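Local coordinates for nitrite oxidoreductase subunit B (Kuenenia stuttgartiensis, PDB 7B04), which probably carries electrons through its chain of iron-sulfur clusters between the catalytic subunit and a heme b as nitrite is oxidised to nitrate, at residues L3-Y15 against P292-Y304. Sequence-based numbering, arbitrary orientation.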
ATOM      1  N   LEU A   3      -8.086  41.725  18.924  1.00 50.03           N
ATOM      2  CA  LEU A   3      -9.228  40.800  18.713  1.00 38.55           C
ATOM      3  C   LEU A   3      -9.448  40.646  17.218  1.00 38.90           C
ATOM      4  O   LEU A   3      -9.475  41.642  16.520  1.00 42.12           O
ATOM      5  CB  LEU A   3     -10.527  41.360  19.279  1.00 40.41           C
ATOM      6  CG  LEU A   3     -10.650  41.478  20.784  1.00 41.22           C
ATOM      7  CD1 LEU A   3     -10.571  40.129  21.447  1.00 52.77           C
ATOM      8  CD2 LEU A   3      -9.592  42.419  21.306  1.00 54.67           C
ATOM      9  N   VAL A   4      -9.666  39.424  16.779  1.00 35.95           N
ATOM     10  CA  VAL A   4      -9.914  39.138  15.349  1.00 31.70           C
ATOM     11  C   VAL A   4     -11.151  38.256  15.279  1.00 33.88           C
ATOM     12  O   VAL A   4     -11.455  37.576  16.218  1.00 40.84           O
ATOM     13  CB  VAL A   4      -8.707  38.428  14.728  1.00 35.48           C
ATOM     14  CG1 VAL A   4      -7.430  39.212  14.900  1.00 36.74           C
ATOM     15  CG2 VAL A   4      -8.532  37.044  15.299  1.00 40.42           C
ATOM     16  N   HIS A   5     -11.847  38.298  14.175  1.00 33.22           N
ATOM     17  CA  HIS A   5     -13.039  37.485  13.977  1.00 39.17           C
ATOM     18  C   HIS A   5     -12.690  36.139  13.357  1.00 47.27           C
ATOM     19  O   HIS A   5     -12.010  36.077  12.328  1.00 46.93           O
ATOM     20  CB  HIS A   5     -14.062  38.212  13.104  1.00 45.36           C
ATOM     21  CG  HIS A   5     -15.311  37.420  12.857  1.00 43.68           C
ATOM     22  ND1 HIS A   5     -16.255  37.194  13.836  1.00 34.85           N
ATOM     23  CD2 HIS A   5     -15.756  36.781  11.750  1.00 45.63           C
ATOM     24  CE1 HIS A   5     -17.234  36.459  13.339  1.00 37.11           C
ATOM     25  NE2 HIS A   5     -16.957  36.195  12.075  1.00 45.29           N
ATOM     26  N   ASN A   6     -13.162  35.065  13.986  1.00 40.54           N
ATOM     27  CA  ASN A   6     -13.070  33.716  13.443  1.00 40.15           C
ATOM     28  C   ASN A   6     -14.480  33.176  13.284  1.00 42.96           C
ATOM     29  O   ASN A   6     -15.199  33.008  14.275  1.00 47.37           O
ATOM     30  CB  ASN A   6     -12.252  32.797  14.354  1.00 39.71           C
ATOM     31  CG  ASN A   6     -12.271  31.325  13.906  1.00 38.40           C
ATOM     32  OD1 ASN A   6     -13.253  30.832  13.380  1.00 41.31           O
ATOM     33  ND2 ASN A   6     -11.167  30.629  14.126  1.00 38.05           N
ATOM     34  N   TRP A   7     -14.863  32.881  12.046  1.00 36.17           N
ATOM     35  CA  TRP A   7     -16.208  32.385  11.808  1.00 37.13           C
ATOM     36  C   TRP A   7     -16.377  30.923  12.209  1.00 34.89           C
ATOM     37  O   TRP A   7     -17.511  30.498  12.443  1.00 41.32           O
ATOM     38  CB  TRP A   7     -16.608  32.612  10.351  1.00 40.22           C
ATOM     39  CG  TRP A   7     -15.771  31.921   9.337  1.00 39.37           C
ATOM     40  CD1 TRP A   7     -14.655  32.406   8.719  1.00 36.77           C
ATOM     41  CD2 TRP A   7     -16.007  30.626   8.782  1.00 40.80           C
ATOM     42  NE1 TRP A   7     -14.173  31.483   7.822  1.00 39.17           N
ATOM     43  CE2 TRP A   7     -14.987  30.380   7.844  1.00 40.27           C
ATOM     44  CE3 TRP A   7     -16.978  29.644   8.995  1.00 41.41           C
ATOM     45  CZ2 TRP A   7     -14.913  29.195   7.118  1.00 38.84           C
ATOM     46  CZ3 TRP A   7     -16.903  28.470   8.277  1.00 39.21           C
ATOM     47  CH2 TRP A   7     -15.879  28.253   7.349  1.00 34.45           C
ATOM     48  N   HIS A   8     -15.295  30.141  12.299  1.00 33.76           N
ATOM     49  CA  HIS A   8     -15.437  28.775  12.802  1.00 36.36           C
ATOM     50  C   HIS A   8     -15.956  28.793  14.232  1.00 37.47           C
ATOM     51  O   HIS A   8     -16.905  28.080  14.577  1.00 40.97           O
ATOM     52  CB  HIS A   8     -14.102  28.027  12.761  1.00 37.80           C
ATOM     53  CG  HIS A   8     -13.557  27.808  11.387  1.00 37.90           C
ATOM     54  ND1 HIS A   8     -12.312  27.259  11.167  1.00 35.05           N
ATOM     55  CD2 HIS A   8     -14.083  28.053  10.165  1.00 35.91           C
ATOM     56  CE1 HIS A   8     -12.096  27.174   9.867  1.00 38.51           C
ATOM     57  NE2 HIS A   8     -13.153  27.653   9.236  1.00 37.75           N
ATOM     58  N   LEU A   9     -15.343  29.619  15.080  1.00 34.09           N
ATOM     59  CA  LEU A   9     -15.771  29.744  16.463  1.00 40.60           C
ATOM     60  C   LEU A   9     -16.982  30.647  16.615  1.00 41.63           C
ATOM     61  O   LEU A   9     -17.622  30.628  17.671  1.00 37.57           O
ATOM     62  CB  LEU A   9     -14.634  30.296  17.322  1.00 38.97           C
ATOM     63  CG  LEU A   9     -13.314  29.533  17.340  1.00 36.21           C
ATOM     64  CD1 LEU A   9     -12.349  30.193  18.309  1.00 38.58           C
ATOM     65  CD2 LEU A   9     -13.555  28.087  17.722  1.00 40.60           C
ATOM     66  N   GLY A  10     -17.317  31.426  15.589  1.00 41.56           N
ATOM     67  CA  GLY A  10     -18.436  32.340  15.715  1.00 41.28           C
ATOM     68  C   GLY A  10     -18.187  33.397  16.764  1.00 44.22           C
ATOM     69  O   GLY A  10     -19.137  33.915  17.364  1.00 51.35           O
ATOM     70  N   ARG A  11     -16.921  33.722  17.004  1.00 41.29           N
ATOM     71  CA  ARG A  11     -16.514  34.578  18.103  1.00 35.83           C
ATOM     72  C   ARG A  11     -15.323  35.395  17.626  1.00 40.64           C
ATOM     73  O   ARG A  11     -14.729  35.104  16.587  1.00 46.32           O
ATOM     74  CB  ARG A  11     -16.203  33.715  19.344  1.00 36.62           C
ATOM     75  CG  ARG A  11     -15.229  34.279  20.378  1.00 37.12           C
ATOM     76  CD  ARG A  11     -15.280  33.505  21.691  1.00 41.31           C
ATOM     77  NE  ARG A  11     -14.600  32.213  21.620  1.00 43.64           N
ATOM     78  CZ  ARG A  11     -13.281  32.057  21.680  1.00 49.84           C
ATOM     79  NH1 ARG A  11     -12.488  33.112  21.802  1.00 45.39           N
ATOM     80  NH2 ARG A  11     -12.754  30.842  21.615  1.00 49.17           N
ATOM     81  N   ARG A  12     -14.999  36.449  18.362  1.00 37.78           N
ATOM     82  CA  ARG A  12     -13.785  37.212  18.121  1.00 32.12           C
ATOM     83  C   ARG A  12     -12.667  36.639  18.984  1.00 35.78           C
ATOM     84  O   ARG A  12     -12.875  36.344  20.165  1.00 34.53           O
ATOM     85  CB  ARG A  12     -14.014  38.706  18.371  1.00 29.53           C
ATOM     86  CG  ARG A  12     -14.654  39.347  17.145  1.00 36.17           C
ATOM     87  CD  ARG A  12     -15.068  40.788  17.352  1.00 43.43           C
ATOM     88  NE  ARG A  12     -13.920  41.678  17.485  1.00 45.77           N
ATOM     89  CZ  ARG A  12     -13.207  42.144  16.463  1.00 45.39           C
ATOM     90  NH1 ARG A  12     -13.515  41.805  15.216  1.00 33.64           N
ATOM     91  NH2 ARG A  12     -12.180  42.949  16.692  1.00 49.25           N
ATOM     92  N   MET A  13     -11.478  36.525  18.397  1.00 42.57           N
ATOM     93  CA  MET A  13     -10.375  35.738  18.927  1.00 36.61           C
ATOM     94  C   MET A  13      -9.154  36.613  19.169  1.00 39.62           C
ATOM     95  O   MET A  13      -9.011  37.689  18.584  1.00 43.43           O
ATOM     96  CB  MET A  13     -10.025  34.614  17.949  1.00 38.31           C
ATOM     97  CG  MET A  13      -9.011  33.619  18.456  1.00 40.18           C
ATOM     98  SD  MET A  13      -8.128  32.971  17.033  1.00 48.50           S
ATOM     99  CE  MET A  13      -9.496  32.277  16.185  1.00 32.10           C
ATOM    100  N   GLU A  14      -8.267  36.141  20.040  1.00 44.41           N
ATOM    101  CA  GLU A  14      -7.034  36.858  20.354  1.00 46.35           C
ATOM    102  C   GLU A  14      -5.910  36.364  19.451  1.00 45.23           C
ATOM    103  O   GLU A  14      -5.597  35.168  19.439  1.00 45.98           O
ATOM    104  CB  GLU A  14      -6.654  36.675  21.820  1.00 43.19           C
ATOM    105  CG  GLU A  14      -5.407  37.458  22.233  1.00 48.41           C
ATOM    106  CD  GLU A  14      -5.707  38.928  22.510  0.51 53.48           C
ATOM    107  OE1 GLU A  14      -4.806  39.773  22.318  1.00 55.69           O
ATOM    108  OE2 GLU A  14      -6.838  39.232  22.944  1.00 57.85           O
ATOM    109  N   TYR A  15      -5.291  37.290  18.723  1.00 40.77           N
ATOM    110  CA  TYR A  15      -4.187  37.015  17.816  1.00 33.08           C
ATOM    111  C   TYR A  15      -3.189  38.166  17.881  1.00 33.21           C
ATOM    112  O   TYR A  15      -3.576  39.314  18.152  1.00 43.40           O
ATOM    113  CB  TYR A  15      -4.675  36.818  16.368  1.00 33.95           C
ATOM    114  CG  TYR A  15      -3.725  35.997  15.547  1.00 35.93           C
ATOM    115  CD1 TYR A  15      -3.376  34.708  15.937  1.00 31.24           C
ATOM    116  CD2 TYR A  15      -3.136  36.518  14.409  1.00 27.41           C
ATOM    117  CE1 TYR A  15      -2.477  33.957  15.200  1.00 36.78           C
ATOM    118  CE2 TYR A  15      -2.237  35.769  13.662  1.00 32.25           C
ATOM    119  CZ  TYR A  15      -1.912  34.490  14.061  1.00 35.06           C
ATOM    120  OH  TYR A  15      -1.020  33.753  13.316  1.00 34.33           O
ATOM    121  N   PRO A 292     -14.051  21.966   9.452  1.00 34.80           N
ATOM    122  CA  PRO A 292     -12.614  22.067   9.725  1.00 33.29           C
ATOM    123  C   PRO A 292     -12.165  21.089  10.802  1.00 29.59           C
ATOM    124  O   PRO A 292     -12.948  20.624  11.633  1.00 32.21           O
ATOM    125  CB  PRO A 292     -12.446  23.515  10.197  1.00 35.04           C
ATOM    126  CG  PRO A 292     -13.766  23.860  10.792  1.00 31.96           C
ATOM    127  CD  PRO A 292     -14.793  23.132   9.968  1.00 30.76           C
ATOM    128  N   LEU A 293     -10.869  20.789  10.772  1.00 28.73           N
ATOM    129  CA  LEU A 293     -10.257  19.875  11.729  1.00 30.46           C
ATOM    130  C   LEU A 293      -9.871  20.631  12.994  1.00 31.89           C
ATOM    131  O   LEU A 293      -9.057  21.560  12.945  1.00 36.35           O
ATOM    132  CB  LEU A 293      -9.029  19.204  11.115  1.00 25.08           C
ATOM    133  CG  LEU A 293      -8.252  18.265  12.035  1.00 25.72           C
ATOM    134  CD1 LEU A 293      -9.121  17.083  12.427  1.00 27.77           C
ATOM    135  CD2 LEU A 293      -6.969  17.796  11.368  1.00 28.48           C
ATOM    136  N   TYR A 294     -10.440  20.209  14.127  1.00 31.29           N
ATOM    137  CA  TYR A 294     -10.210  20.792  15.444  1.00 31.52           C
ATOM    138  C   TYR A 294     -10.261  22.317  15.400  1.00 37.84           C
ATOM    139  O   TYR A 294      -9.230  22.977  15.585  1.00 39.78           O
ATOM    140  CB  TYR A 294      -8.867  20.329  16.012  1.00 29.41           C
ATOM    141  CG  TYR A 294      -8.802  18.854  16.373  1.00 35.31           C
ATOM    142  CD1 TYR A 294      -9.542  18.340  17.430  1.00 34.08           C
ATOM    143  CD2 TYR A 294      -7.988  17.979  15.661  1.00 33.22           C
ATOM    144  CE1 TYR A 294      -9.482  17.000  17.764  1.00 38.50           C
ATOM    145  CE2 TYR A 294      -7.922  16.634  15.988  1.00 30.35           C
ATOM    146  CZ  TYR A 294      -8.670  16.151  17.041  1.00 35.56           C
ATOM    147  OH  TYR A 294      -8.611  14.817  17.373  1.00 33.50           O
ATOM    148  N   PRO A 295     -11.437  22.918  15.183  1.00 37.44           N
ATOM    149  CA  PRO A 295     -11.535  24.377  15.288  1.00 38.04           C
ATOM    150  C   PRO A 295     -11.313  24.878  16.696  1.00 37.54           C
ATOM    151  O   PRO A 295     -11.147  26.089  16.884  1.00 35.61           O
ATOM    152  CB  PRO A 295     -12.960  24.675  14.805  1.00 30.76           C
ATOM    153  CG  PRO A 295     -13.718  23.425  15.108  1.00 36.22           C
ATOM    154  CD  PRO A 295     -12.745  22.288  14.925  1.00 34.38           C
ATOM    155  N   GLN A 296     -11.305  23.985  17.689  1.00 36.44           N
ATOM    156  CA  GLN A 296     -10.993  24.361  19.069  1.00 35.76           C
ATOM    157  C   GLN A 296      -9.675  25.105  19.171  1.00 40.70           C
ATOM    158  O   GLN A 296      -9.551  26.042  19.972  1.00 39.97           O
ATOM    159  CB  GLN A 296     -10.915  23.109  19.936  1.00 37.48           C
ATOM    160  CG  GLN A 296     -12.171  22.271  20.016  1.00 45.12           C
ATOM    161  CD  GLN A 296     -12.144  21.094  19.063  1.00 48.80           C
ATOM    162  OE1 GLN A 296     -11.097  20.505  18.832  1.00 52.64           O
ATOM    163  NE2 GLN A 296     -13.302  20.750  18.496  1.00 47.97           N
ATOM    164  N   PHE A 297      -8.694  24.712  18.357  1.00 38.95           N
ATOM    165  CA  PHE A 297      -7.368  25.314  18.421  1.00 34.04           C
ATOM    166  C   PHE A 297      -7.387  26.806  18.102  1.00 38.95           C
ATOM    167  O   PHE A 297      -6.580  27.567  18.655  1.00 38.81           O
ATOM    168  CB  PHE A 297      -6.426  24.556  17.490  1.00 38.44           C
ATOM    169  CG  PHE A 297      -6.215  23.116  17.893  1.00 33.17           C
ATOM    170  CD1 PHE A 297      -6.415  22.712  19.204  1.00 34.86           C
ATOM    171  CD2 PHE A 297      -5.826  22.169  16.962  1.00 35.72           C
ATOM    172  CE1 PHE A 297      -6.223  21.397  19.578  1.00 35.58           C
ATOM    173  CE2 PHE A 297      -5.629  20.850  17.329  1.00 35.65           C
ATOM    174  CZ  PHE A 297      -5.831  20.464  18.643  1.00 36.26           C
ATOM    175  N   GLY A 298      -8.283  27.244  17.223  1.00 37.55           N
ATOM    176  CA  GLY A 298      -8.412  28.654  16.933  1.00 29.27           C
ATOM    177  C   GLY A 298      -7.567  29.167  15.790  1.00 37.18           C
ATOM    178  O   GLY A 298      -7.297  30.370  15.730  1.00 42.20           O
ATOM    179  N   THR A 299      -7.095  28.301  14.903  1.00 42.30           N
ATOM    180  CA  THR A 299      -6.284  28.771  13.790  1.00 39.39           C
ATOM    181  C   THR A 299      -7.094  29.045  12.529  1.00 40.07           C
ATOM    182  O   THR A 299      -6.569  29.676  11.606  1.00 41.62           O
ATOM    183  CB  THR A 299      -5.177  27.763  13.475  1.00 36.06           C
ATOM    184  OG1 THR A 299      -5.740  26.616  12.828  1.00 35.08           O
ATOM    185  CG2 THR A 299      -4.468  27.330  14.748  1.00 33.90           C
ATOM    186  N   GLU A 300      -8.367  28.636  12.491  1.00 32.61           N
ATOM    187  CA  GLU A 300      -9.185  28.621  11.282  1.00 34.73           C
ATOM    188  C   GLU A 300      -8.523  27.779  10.196  1.00 36.97           C
ATOM    189  O   GLU A 300      -8.000  28.329   9.215  1.00 31.63           O
ATOM    190  CB  GLU A 300      -9.458  30.037  10.765  1.00 36.18           C
ATOM    191  CG  GLU A 300     -10.783  30.164  10.020  1.00 35.99           C
ATOM    192  CD  GLU A 300     -11.217  31.599   9.799  1.00 33.60           C
ATOM    193  OE1 GLU A 300     -11.736  32.213  10.753  1.00 33.89           O
ATOM    194  OE2 GLU A 300     -11.060  32.103   8.667  1.00 34.29           O
ATOM    195  N   PRO A 301      -8.509  26.453  10.344  1.00 34.88           N
ATOM    196  CA  PRO A 301      -8.022  25.596   9.260  1.00 32.54           C
ATOM    197  C   PRO A 301      -8.863  25.773   8.008  1.00 38.20           C
ATOM    198  O   PRO A 301     -10.025  26.181   8.056  1.00 40.99           O
ATOM    199  CB  PRO A 301      -8.167  24.177   9.825  1.00 36.05           C
ATOM    200  CG  PRO A 301      -8.336  24.353  11.288  1.00 39.55           C
ATOM    201  CD  PRO A 301      -9.014  25.667  11.479  1.00 36.71           C
ATOM    202  N   ASN A 302      -8.261  25.449   6.864  1.00 36.38           N
ATOM    203  CA  ASN A 302      -8.953  25.594   5.589  1.00 37.08           C
ATOM    204  C   ASN A 302      -8.947  24.294   4.794  1.00 30.54           C
ATOM    205  O   ASN A 302      -9.061  24.322   3.567  1.00 28.16           O
ATOM    206  CB  ASN A 302      -8.342  26.739   4.784  1.00 33.77           C
ATOM    207  CG  ASN A 302      -8.559  28.084   5.451  1.00 32.14           C
ATOM    208  OD1 ASN A 302      -9.691  28.470   5.740  1.00 33.44           O
ATOM    209  ND2 ASN A 302      -7.471  28.796   5.716  1.00 36.02           N
ATOM    210  N   ILE A 303      -8.825  23.162   5.478  1.00 34.34           N
ATOM    211  CA  ILE A 303      -9.084  21.846   4.913  1.00 31.61           C
ATOM    212  C   ILE A 303     -10.313  21.305   5.627  1.00 31.96           C
ATOM    213  O   ILE A 303     -10.273  21.036   6.835  1.00 37.29           O
ATOM    214  CB  ILE A 303      -7.884  20.903   5.070  1.00 32.78           C
ATOM    215  CG1 ILE A 303      -6.648  21.498   4.394  1.00 33.10           C
ATOM    216  CG2 ILE A 303      -8.204  19.533   4.491  1.00 28.14           C
ATOM    217  CD1 ILE A 303      -6.821  21.733   2.910  1.00 28.95           C
ATOM    218  N   TYR A 304     -11.408  21.153   4.892  1.00 32.63           N
ATOM    219  CA  TYR A 304     -12.699  20.808   5.467  1.00 36.11           C
ATOM    220  C   TYR A 304     -13.066  19.378   5.102  1.00 37.24           C
ATOM    221  O   TYR A 304     -12.816  18.928   3.980  1.00 34.51           O
ATOM    222  CB  TYR A 304     -13.781  21.774   4.983  1.00 34.53           C
ATOM    223  CG  TYR A 304     -13.503  23.218   5.327  1.00 33.95           C
ATOM    224  CD1 TYR A 304     -13.998  23.780   6.496  1.00 36.95           C
ATOM    225  CD2 TYR A 304     -12.738  24.015   4.489  1.00 32.43           C
ATOM    226  CE1 TYR A 304     -13.744  25.099   6.814  1.00 40.82           C
ATOM    227  CE2 TYR A 304     -12.480  25.334   4.797  1.00 36.68           C
ATOM    228  CZ  TYR A 304     -12.984  25.871   5.963  1.00 40.59           C
ATOM    229  OH  TYR A 304     -12.725  27.185   6.273  1.00 39.74           O
TER
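With CG set anti to its carbonyl carbon (chi1 -65°), His-8 drives its imidazole into the 292-304 segment, while Glu-300, its CG anti to the backbone N (chi1 -151°), runs an extended chain across the ring at about a right angle. The imidazole is sandwiched by two CH-pi contacts: Glu-300 CG sits over one face, 3.4 Å from the ring centroid, and Pro-292 CG over the opposite face at 3.8 Å. At the ring edge, NE2 of His-8 shares a 3.0 Å hydrogen bond with OH of Tyr-304, in the imidazole plane, which, with the two packed faces, probably holds the ring's rotation; the two aromatic planes stand 85° apart. Replacing His-8 by an alanine takes away the ring between Pro-292 and Glu-300, and is likely to open a gap there and leave the Tyr-304 hydroxyl without its imidazole mate. The side chains of Trp-7 and Tyr-304 also approach from opposing segments, with CH2 of Trp-7 3.8 Å from CE1 of Tyr-304. Beyond the imidazole, the Glu-300 carboxylate takes a weak bond from the backbone N of Trp-7 to OE1 (3.4 Å), but its main charge partner is Arg-21, which bridges to OE2. Asn-6 OD1 accepts from N of Leu-9 (3.0 Å) in an Asx motif that holds the turn in shape, and Met-13 brings its thioether end to the carbonyl of Gly-298. The contact thus docks the bulged turn of the N-terminal hairpin, strands 3-6 and 11-14, onto the loop joining strand 291-292 to strand 303-306, beside the [4Fe-4S] cluster ligand Cys-178, with helix 75-81 packed against Phe-297 and strand 110-111 against Leu-9.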